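Local coordinates for protein GDP-mannose-dependent alpha-(1-6)-phosphatidylinositol monomannoside mannosyltransferase (Corynebacterium glutamicum, PDB 3OKP) that is a glycosyltransferase of the GT-B fold, built from two Rossmann-like domains, with GDP-alpha-D-mannose bound in its C-terminal half, at residues V10-P15 against R65-P70; V38-T43 against I61-S66. All coordinates share one frame; numbering follows the deposited sequence.

Overall arrangement
From the N terminus, the chain passes through strand 7-11 and its loop, which carry the first half of interaction 1, then helix 20-29, strand 37-42, helix 46-53 and strand 59-63. Interaction 2 closes the shorter loop, pairing 38-43 with 61-66. Interaction 1 closes a longer one around it, 10-15 with 65-70, so the two nest, and their second segments overlap at Arg65 and Ser66. Their centres lie about 6 Å apart. Asn12 OD1 and Ser42 OG, 2.7 Å apart, bridge them, as do Pro15 O and Arg62 NH2. Together they tie three strands and their C-terminal loops at one edge of the parallel sheet.

Interaction 1 (V10-P15 against R65-P70); sequences VTNDFP and RSVMLP
At the C-terminal end of strand 7-11, in the N-terminal Rossmann-like domain of this GT-B protein, the loop entered at Asn12 meets the loop that links strand 59-63 to helix 72-84. The polar part of the contact is one side-chain-to-backbone hydrogen bond: Met68 N donates to Asn12 OD1 at 2.8 Å, and an N-H...O angle of 167° makes it nearly straight. The donor does not follow a lone pair, however; it stands above the amide plane, 57° out of it. With CG anti to the backbone N, the amide of Asn12 extends across to the other loop, and its OD1 comes 3.3 Å from Val67 CA. The amide nitrogen ND2 packs against the methyl CG1 of Val67 at 3.8 Å. Ser42 OG is a second hydrogen-bonding partner of OD1, so two groups grip this oxygen and limit the rotation of the amide.

Met68 supplies the apolar part. Its side chain is extended as far as the sulfur and then bends at chi3 (-71°), bringing CE to 3.8 Å from Thr11 O, while SD touches Val10 CG1, also at 3.8 Å. The Val10 and Met68 side chains meet at about a right angle. On the strand side, Thr11 OG1 accepts from Asp13 N at 2.8 Å, an ST turn where the chain leaves the strand.

The segments bury 216 Å² between them, at the C-terminal ends of the strands. Val10 is backbone hydrogen-bonded to Trp91 and Gly93, and Thr11 to Phe40 of strand 37-42. Met68 also touches Phe40, Ser42 and Trp63, whereas Thr11 turns its side chain to Leu25 of helix 20-29.

Interaction 2 (V38-T43 against I61-S66); sequences VVFAST and IRWPRS
The Phe40 ring meets Trp63 and Ile61 at its edge: Trp63 CE3 lies near the ring plane, 3.7 Å from Phe40 CZ, and Ile61 O is near that plane too, 3.5 Å from Phe40 CD1. Against the indole the approach is oblique, with the Phe40 ring and the five-membered ring of Trp63 inclined at 67°. Both side chains project from the same face of the sheet with CG anti to the backbone N, and they run side by side. The Arg62 guanidinium holds Ser42 O at its edge and exactly in its plane, where NH1 donates at 2.9 Å; Ala41 CB approaches it obliquely. A bend at chi2 (-76°) carries the arginine across toward the neighbouring strand and somewhat forward along it, to Ser42 O. Its NE makes a salt bridge with Asp53 and its NH2 is hydrogen-bonded to Pro15 O, so three partners fix the group.

The backbones are adjacent parallel strands of a beta-alpha-beta unit made of strand 37-42, helix 46-53 and strand 59-63. The axes of the segments 38-42 and 61-63 are inclined at 26°. Ile61 N donates a hydrogen bond to Val39 O at 2.6 Å, Ala41 N to Ile61 O, and Trp63 N to Ala41 O at 2.7 Å. Phe40 and Ile61 face helix 72-84, whereas Arg62, on the reverse face, reaches Ala49 of helix 46-53. Beyond the strands, Thr43 holds the loop twice: its N donates to Arg65 O, and its OG1 donates to Trp63 O at 2.8 Å from well above that carbonyl's plane. At the other end, Val38 CG1 and Ile61 CD1 meet at 3.7 Å.

Interaction 1 (V10-P15 against R65-P70)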
loop_
_atom_site.group_PDB
_atom_site.type_symbol
_atom_site.label_atom_id
_atom_site.label_comp_id
_atom_site.label_asym_id
_atom_site.label_seq_id
_atom_site.Cartn_x
_atom_site.Cartn_y
_atom_site.Cartn_z
ATOM N N VAL A 10 -11.767 11.003 11.382
ATOM C CA VAL A 10 -12.871 11.484 10.551
ATOM C C VAL A 10 -12.661 10.980 9.129
ATOM O O VAL A 10 -11.661 11.313 8.491
ATOM C CB VAL A 10 -12.961 13.035 10.568
ATOM C CG1 VAL A 10 -14.078 13.533 9.645
ATOM C CG2 VAL A 10 -13.169 13.547 11.988
ATOM N N THR A 11 -13.600 10.178 8.633
ATOM C CA THR A 11 -13.375 9.455 7.381
ATOM C C THR A 11 -14.642 9.010 6.648
ATOM O O THR A 11 -15.625 8.591 7.264
ATOM C CB THR A 11 -12.425 8.230 7.606
ATOM O OG1 THR A 11 -12.153 7.583 6.360
ATOM C CG2 THR A 11 -13.020 7.222 8.600
ATOM N N ASN A 12 -14.592 9.112 5.321
ATOM C CA ASN A 12 -15.584 8.501 4.448
ATOM C C ASN A 12 -15.162 7.078 4.063
ATOM O O ASN A 12 -15.928 6.340 3.445
ATOM C CB ASN A 12 -15.771 9.356 3.189
ATOM C CG ASN A 12 -16.935 8.891 2.328
ATOM O OD1 ASN A 12 -18.051 8.718 2.813
ATOM N ND2 ASN A 12 -16.674 8.687 1.042
ATOM N N ASP A 13 -13.940 6.705 4.438
ATOM C CA ASP A 13 -13.345 5.435 4.026
ATOM C C ASP A 13 -13.101 4.526 5.229
ATOM O O ASP A 13 -12.041 4.577 5.848
ATOM C CB ASP A 13 -12.017 5.680 3.298
ATOM C CG ASP A 13 -12.135 6.692 2.173
ATOM O OD1 ASP A 13 -12.933 6.467 1.235
ATOM O OD2 ASP A 13 -11.413 7.711 2.223
ATOM N N PHE A 14 -14.084 3.697 5.555
ATOM C CA PHE A 14 -13.980 2.795 6.699
ATOM C C PHE A 14 -14.634 1.458 6.353
ATOM O O PHE A 14 -15.593 1.430 5.581
ATOM C CB PHE A 14 -14.642 3.430 7.932
ATOM C CG PHE A 14 -14.211 2.824 9.246
ATOM C CD1 PHE A 14 -12.915 3.005 9.725
ATOM C CD2 PHE A 14 -15.110 2.092 10.017
ATOM C CE1 PHE A 14 -12.512 2.446 10.940
ATOM C CE2 PHE A 14 -14.719 1.530 11.235
ATOM C CZ PHE A 14 -13.418 1.711 11.696
ATOM N N PRO A 15 -14.098 0.341 6.891
ATOM C CA PRO A 15 -14.794 -0.942 6.784
ATOM C C PRO A 15 -16.242 -0.854 7.298
ATOM O O PRO A 15 -16.557 0.064 8.061
ATOM C CB PRO A 15 -13.964 -1.862 7.679
ATOM C CG PRO A 15 -12.607 -1.275 7.668
ATOM C CD PRO A 15 -12.805 0.205 7.590
ATOM N N ARG A 65 -25.149 8.957 6.558
ATOM C CA ARG A 65 -25.081 9.342 5.154
ATOM C C ARG A 65 -24.134 8.408 4.408
ATOM O O ARG A 65 -23.109 7.983 4.950
ATOM C CB ARG A 65 -24.596 10.788 5.014
ATOM C CG ARG A 65 -25.645 11.859 5.304
ATOM C CD ARG A 65 -26.648 11.973 4.158
ATOM N NE ARG A 65 -27.256 13.300 4.066
ATOM C CZ ARG A 65 -28.346 13.680 4.726
ATOM N NH1 ARG A 65 -28.823 14.910 4.563
ATOM N NH2 ARG A 65 -28.962 12.840 5.548
ATOM N N SER A 66 -24.485 8.102 3.162
ATOM C CA SER A 66 -23.706 7.211 2.303
ATOM C C SER A 66 -22.314 7.770 1.981
ATOM O O SER A 66 -21.358 7.010 1.787
ATOM C CB SER A 66 -24.481 6.934 1.012
ATOM O OG SER A 66 -23.814 5.976 0.213
ATOM N N VAL A 67 -22.219 9.096 1.918
ATOM C CA VAL A 67 -20.957 9.798 1.689
ATOM C C VAL A 67 -20.806 10.892 2.742
ATOM O O VAL A 67 -21.720 11.699 2.946
ATOM C CB VAL A 67 -20.893 10.444 0.270
ATOM C CG1 VAL A 67 -19.498 10.993 -0.015
ATOM C CG2 VAL A 67 -21.299 9.448 -0.815
ATOM N N MET A 68 -19.666 10.908 3.428
ATOM C CA MET A 68 -19.361 12.007 4.333
ATOM C C MET A 68 -18.655 13.115 3.563
ATOM O O MET A 68 -17.577 12.908 2.997
ATOM C CB MET A 68 -18.513 11.557 5.522
ATOM C CG MET A 68 -18.352 12.653 6.569
ATOM S SD MET A 68 -17.211 12.269 7.903
ATOM C CE MET A 68 -18.147 11.032 8.803
ATOM N N LEU A 69 -19.283 14.287 3.550
ATOM C CA LEU A 69 -18.797 15.432 2.790
ATOM C C LEU A 69 -18.540 16.618 3.718
ATOM O O LEU A 69 -19.155 16.706 4.785
ATOM C CB LEU A 69 -19.817 15.802 1.704
ATOM C CG LEU A 69 -20.029 14.752 0.604
ATOM C CD1 LEU A 69 -21.377 14.925 -0.083
ATOM C CD2 LEU A 69 -18.883 14.770 -0.406
ATOM N N PRO A 70 -17.615 17.522 3.334
ATOM C CA PRO A 70 -17.420 18.720 4.151
ATOM C C PRO A 70 -18.593 19.696 3.998
ATOM O O PRO A 70 -18.658 20.461 3.032
ATOM C CB PRO A 70 -16.107 19.311 3.615
ATOM C CG PRO A 70 -15.985 18.803 2.234
ATOM C CD PRO A 70 -16.706 17.485 2.171
#

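Interaction 2 (V38-T43 against I61-S66)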
loop_
_atom_site.group_PDB
_atom_site.type_symbol
_atom_site.label_atom_id
_atom_site.label_comp_id
_atom_site.label_asym_id
_atom_site.label_seq_id
_atom_site.Cartn_x
_atom_site.Cartn_y
_atom_site.Cartn_z
ATOM N N VAL A 38 -11.513 7.173 18.740
ATOM C CA VAL A 38 -12.921 7.213 18.346
ATOM C C VAL A 38 -12.977 7.454 16.834
ATOM O O VAL A 38 -12.209 8.258 16.306
ATOM C CB VAL A 38 -13.721 8.326 19.086
ATOM C CG1 VAL A 38 -15.210 8.235 18.752
ATOM C CG2 VAL A 38 -13.519 8.241 20.601
ATOM N N VAL A 39 -13.868 6.748 16.144
ATOM C CA VAL A 39 -14.041 6.925 14.699
ATOM C C VAL A 39 -15.387 7.577 14.388
ATOM O O VAL A 39 -16.411 7.216 14.972
ATOM C CB VAL A 39 -13.900 5.586 13.920
ATOM C CG1 VAL A 39 -14.103 5.795 12.415
ATOM C CG2 VAL A 39 -12.534 4.952 14.181
ATOM N N PHE A 40 -15.356 8.550 13.481
ATOM C CA PHE A 40 -16.548 9.180 12.917
ATOM C C PHE A 40 -16.556 8.867 11.417
ATOM O O PHE A 40 -15.764 9.422 10.648
ATOM C CB PHE A 40 -16.522 10.694 13.194
ATOM C CG PHE A 40 -17.727 11.450 12.681
ATOM C CD1 PHE A 40 -19.023 10.985 12.910
ATOM C CD2 PHE A 40 -17.559 12.655 11.995
ATOM C CE1 PHE A 40 -20.132 11.694 12.443
ATOM C CE2 PHE A 40 -18.658 13.374 11.526
ATOM C CZ PHE A 40 -19.948 12.892 11.747
ATOM N N ALA A 41 -17.438 7.952 11.015
ATOM C CA ALA A 41 -17.431 7.417 9.651
ATOM C C ALA A 41 -18.808 7.414 8.989
ATOM O O ALA A 41 -19.829 7.279 9.659
ATOM C CB ALA A 41 -16.834 6.010 9.642
ATOM N N SER A 42 -18.821 7.560 7.665
ATOM C CA SER A 42 -20.046 7.426 6.873
ATOM C C SER A 42 -20.604 5.997 6.934
ATOM O O SER A 42 -19.929 5.074 7.401
ATOM C CB SER A 42 -19.782 7.829 5.420
ATOM O OG SER A 42 -18.749 7.045 4.856
ATOM N N THR A 43 -21.838 5.825 6.462
ATOM C CA THR A 43 -22.516 4.529 6.502
ATOM C C THR A 43 -23.066 4.167 5.123
ATOM O O THR A 43 -23.901 4.885 4.572
ATOM C CB THR A 43 -23.674 4.535 7.528
ATOM O OG1 THR A 43 -23.221 5.115 8.757
ATOM C CG2 THR A 43 -24.185 3.116 7.787
ATOM N N ILE A 61 -18.637 5.992 15.677
ATOM C CA ILE A 61 -19.849 6.799 15.565
ATOM C C ILE A 61 -20.199 6.927 14.086
ATOM O O ILE A 61 -19.455 7.535 13.310
ATOM C CB ILE A 61 -19.682 8.198 16.218
ATOM C CG1 ILE A 61 -19.315 8.052 17.700
ATOM C CG2 ILE A 61 -20.952 9.040 16.039
ATOM C CD1 ILE A 61 -18.769 9.318 18.346
ATOM N N ARG A 62 -21.328 6.339 13.702
ATOM C CA ARG A 62 -21.724 6.286 12.299
ATOM C C ARG A 62 -22.556 7.495 11.870
ATOM O O ARG A 62 -23.590 7.808 12.470
ATOM C CB ARG A 62 -22.465 4.981 11.993
ATOM C CG ARG A 62 -21.593 3.721 12.040
ATOM C CD ARG A 62 -20.699 3.591 10.812
ATOM N NE ARG A 62 -19.912 2.358 10.840
ATOM C CZ ARG A 62 -19.136 1.932 9.847
ATOM N NH1 ARG A 62 -19.032 2.635 8.724
ATOM N NH2 ARG A 62 -18.463 0.797 9.976
ATOM N N TRP A 63 -22.073 8.171 10.832
ATOM C CA TRP A 63 -22.787 9.259 10.177
ATOM C C TRP A 63 -23.792 8.626 9.204
ATOM O O TRP A 63 -23.393 7.881 8.305
ATOM C CB TRP A 63 -21.772 10.164 9.462
ATOM C CG TRP A 63 -22.307 11.425 8.812
ATOM C CD1 TRP A 63 -22.154 11.788 7.502
ATOM C CD2 TRP A 63 -23.035 12.496 9.442
ATOM N NE1 TRP A 63 -22.751 13.005 7.272
ATOM C CE2 TRP A 63 -23.299 13.462 8.442
ATOM C CE3 TRP A 63 -23.494 12.729 10.746
ATOM C CZ2 TRP A 63 -24.006 14.645 8.706
ATOM C CZ3 TRP A 63 -24.201 13.906 11.007
ATOM C CH2 TRP A 63 -24.447 14.849 9.990
ATOM N N PRO A 64 -25.102 8.899 9.395
ATOM C CA PRO A 64 -26.158 8.206 8.642
ATOM C C PRO A 64 -26.285 8.664 7.183
ATOM O O PRO A 64 -27.397 8.747 6.651
ATOM C CB PRO A 64 -27.427 8.554 9.430
ATOM C CG PRO A 64 -27.139 9.906 9.996
ATOM C CD PRO A 64 -25.663 9.888 10.335
ATOM N N ARG A 65 -25.149 8.957 6.558
ATOM C CA ARG A 65 -25.081 9.342 5.154
ATOM C C ARG A 65 -24.134 8.408 4.408
ATOM O O ARG A 65 -23.109 7.983 4.950
ATOM C CB ARG A 65 -24.596 10.788 5.014
ATOM C CG ARG A 65 -25.645 11.859 5.304
ATOM C CD ARG A 65 -26.648 11.973 4.158
ATOM N NE ARG A 65 -27.256 13.300 4.066
ATOM C CZ ARG A 65 -28.346 13.680 4.726
ATOM N NH1 ARG A 65 -28.823 14.910 4.563
ATOM N NH2 ARG A 65 -28.962 12.840 5.548
ATOM N N SER A 66 -24.485 8.102 3.162
ATOM C CA SER A 66 -23.706 7.211 2.303
ATOM C C SER A 66 -22.314 7.770 1.981
ATOM O O SER A 66 -21.358 7.010 1.787
ATOM C CB SER A 66 -24.481 6.934 1.012
ATOM O OG SER A 66 -23.814 5.976 0.213
#